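Local coordinates for methyltransferase 1 (Methanosarcina barkeri, PDB 2I2X), which transfers the methyl group of methanol to the cob(I)amide carried by its partner protein MtaC, as the zinc-dependent methyltransferase of methanol-fed methanogenesis, at residues Leu161-Met166 with Glu197-Asp202. Numbering follows the deposited sequence.
With ZN (zinc ion), chain Q; K (potassium ion), chain S.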
loop_
_atom_site.group_PDB
_atom_site.type_symbol
_atom_site.label_atom_id
_atom_site.label_comp_id
_atom_site.label_asym_id
_atom_site.label_seq_id
_atom_site.Cartn_x
_atom_site.Cartn_y
_atom_site.Cartn_z
ATOM N N LEU A 161 18.781 15.761 9.312
ATOM C CA LEU A 161 19.447 14.749 10.121
ATOM C C LEU A 161 18.558 14.337 11.284
ATOM O O LEU A 161 18.019 15.196 11.973
ATOM C CB LEU A 161 20.785 15.289 10.657
ATOM C CG LEU A 161 21.789 15.872 9.654
ATOM C CD1 LEU A 161 23.014 16.422 10.370
ATOM C CD2 LEU A 161 22.202 14.831 8.606
ATOM N N SER A 162 18.421 13.035 11.510
ATOM C CA SER A 162 17.556 12.509 12.545
ATOM C C SER A 162 18.168 11.225 13.077
ATOM O O SER A 162 19.103 10.673 12.469
ATOM C CB SER A 162 16.205 12.153 11.938
ATOM O OG SER A 162 15.326 13.260 11.883
ATOM N N VAL A 163 17.622 10.743 14.193
ATOM C CA VAL A 163 17.947 9.426 14.735
ATOM C C VAL A 163 16.746 9.029 15.555
ATOM O O VAL A 163 16.021 9.890 16.025
ATOM C CB VAL A 163 19.225 9.434 15.669
ATOM C CG1 VAL A 163 19.170 10.541 16.685
ATOM C CG2 VAL A 163 19.382 8.090 16.404
ATOM N N GLU A 164 16.538 7.736 15.720
ATOM C CA GLU A 164 15.600 7.239 16.716
ATOM C C GLU A 164 16.427 6.734 17.896
ATOM O O GLU A 164 16.869 5.589 17.891
ATOM C CB GLU A 164 14.795 6.075 16.153
ATOM C CG GLU A 164 14.512 6.229 14.705
ATOM C CD GLU A 164 13.152 5.701 14.317
ATOM O OE1 GLU A 164 12.467 5.096 15.151
ATOM O OE2 GLU A 164 12.752 5.877 13.152
ATOM N N SER A 165 16.657 7.583 18.886
ATOM C CA SER A 165 17.645 7.248 19.920
ATOM C C SER A 165 17.122 6.362 21.063
ATOM O O SER A 165 15.927 6.316 21.313
ATOM C CB SER A 165 18.386 8.486 20.419
ATOM O OG SER A 165 17.523 9.453 20.966
ATOM N N MET A 166 18.034 5.659 21.732
ATOM C CA MET A 166 17.696 4.573 22.628
ATOM C C MET A 166 17.808 4.902 24.136
ATOM O O MET A 166 17.637 4.017 24.993
ATOM C CB MET A 166 18.592 3.373 22.324
ATOM C CG MET A 166 18.504 2.760 20.937
ATOM S SD MET A 166 19.762 1.421 20.737
ATOM C CE MET A 166 21.325 2.266 21.055
ATOM N N GLU A 197 19.705 15.274 25.502
ATOM C CA GLU A 197 20.520 16.483 25.524
ATOM C C GLU A 197 21.984 16.298 25.082
ATOM O O GLU A 197 22.533 17.174 24.436
ATOM C CB GLU A 197 20.438 17.184 26.864
ATOM C CG GLU A 197 21.224 18.489 26.853
ATOM C CD GLU A 197 21.589 18.985 28.222
ATOM O OE1 GLU A 197 21.966 20.170 28.300
ATOM O OE2 GLU A 197 21.486 18.199 29.205
ATOM N N LEU A 198 22.590 15.160 25.408
ATOM C CA LEU A 198 23.959 14.859 24.992
ATOM C C LEU A 198 24.011 14.852 23.478
ATOM O O LEU A 198 24.676 15.682 22.842
ATOM C CB LEU A 198 24.372 13.468 25.490
ATOM C CG LEU A 198 25.817 13.004 25.783
ATOM C CD1 LEU A 198 26.005 11.571 25.299
ATOM C CD2 LEU A 198 26.928 13.893 25.228
ATOM N N ILE A 199 23.274 13.923 22.889
ATOM C CA ILE A 199 23.368 13.687 21.452
ATOM C C ILE A 199 22.920 14.869 20.584
ATOM O O ILE A 199 23.575 15.188 19.583
ATOM C CB ILE A 199 22.655 12.386 21.076
ATOM C CG1 ILE A 199 21.162 12.482 21.401
ATOM C CG2 ILE A 199 23.295 11.223 21.840
ATOM C CD1 ILE A 199 20.380 11.298 20.944
ATOM N N TRP A 200 21.844 15.547 20.981
ATOM C CA TRP A 200 21.331 16.635 20.144
ATOM C C TRP A 200 22.192 17.904 20.147
ATOM O O TRP A 200 22.176 18.673 19.192
ATOM C CB TRP A 200 19.828 16.879 20.376
ATOM C CG TRP A 200 19.047 15.766 19.666
ATOM C CD1 TRP A 200 18.488 14.641 20.241
ATOM C CD2 TRP A 200 18.842 15.638 18.249
ATOM N NE1 TRP A 200 17.940 13.840 19.265
ATOM C CE2 TRP A 200 18.142 14.426 18.037
ATOM C CE3 TRP A 200 19.159 16.443 17.146
ATOM C CZ2 TRP A 200 17.751 14.000 16.759
ATOM C CZ3 TRP A 200 18.759 16.019 15.860
ATOM C CH2 TRP A 200 18.067 14.810 15.686
ATOM N N THR A 201 22.977 18.094 21.209
ATOM C CA THR A 201 23.934 19.167 21.257
ATOM C C THR A 201 24.997 18.900 20.215
ATOM O O THR A 201 25.339 19.769 19.424
ATOM C CB THR A 201 24.551 19.237 22.653
ATOM O OG1 THR A 201 23.506 19.565 23.588
ATOM C CG2 THR A 201 25.702 20.286 22.712
ATOM N N ASP A 202 25.518 17.690 20.200
ATOM C CA ASP A 202 26.488 17.336 19.204
ATOM C C ASP A 202 25.904 17.311 17.790
ATOM O O ASP A 202 26.560 17.818 16.861
ATOM C CB ASP A 202 27.099 15.997 19.538
ATOM C CG ASP A 202 27.974 16.047 20.765
ATOM O OD1 ASP A 202 28.499 17.143 21.117
ATOM O OD2 ASP A 202 28.127 14.977 21.386
HETATM ZN ZN ZN Q . 10.442 4.768 14.603
HETATM K K K S . 11.493 4.152 12.004
#
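W200 and V163 make the main apolar contact between helix 181-210 and strand 160-163: the six-membered ring of the indole brings CZ2 to 3.7 Å from V163 CG1, an oblique approach in which the two side chains slide past each other in opposite directions. The rim of the same ring meets the strand backbone, with L161 O in the ring plane, 3.7 Å from W200 CH2, and S162 CA near that plane. The short segments of strand and helix have axes 10.8 Å apart, running nearly antiparallel at 163°, and the indole reaches across much of this separation. With V163 CG1 lodged between the backbone N and the carbonyl carbon (chi1 48°), that methyl is presented to the ring. Beside it, the end of the I199 chain, CD1, lies 3.4 Å from S165 OG and packs on S165 CB as well.

Polar links between the two segments are indirect. W200 NE1 and S165 OG both hydrogen-bond D217 OD2, so one carboxylate oxygen just beyond strand 213-216 ties the helix to the loop. Trading W200 for an alanine would probably open a gap against V163 and leave D217 without its indole N-H.

Metal bonds lie on the other side of the chain, where E164 points away from the helix. E164 OE1 binds zinc at 2.1 Å, together with C220 and C269, while OE2 binds potassium at 2.4 Å, a site shared with E86 and E313. The carboxylate thus bridges two cations, one oxygen to each. Between this TIM-barrel strand and the helix packed on its outside, the chemistry therefore divides: a buried, largely apolar seam secures the outer helix, and the residue that follows V163 carries the metal-binding carboxylate to the active site.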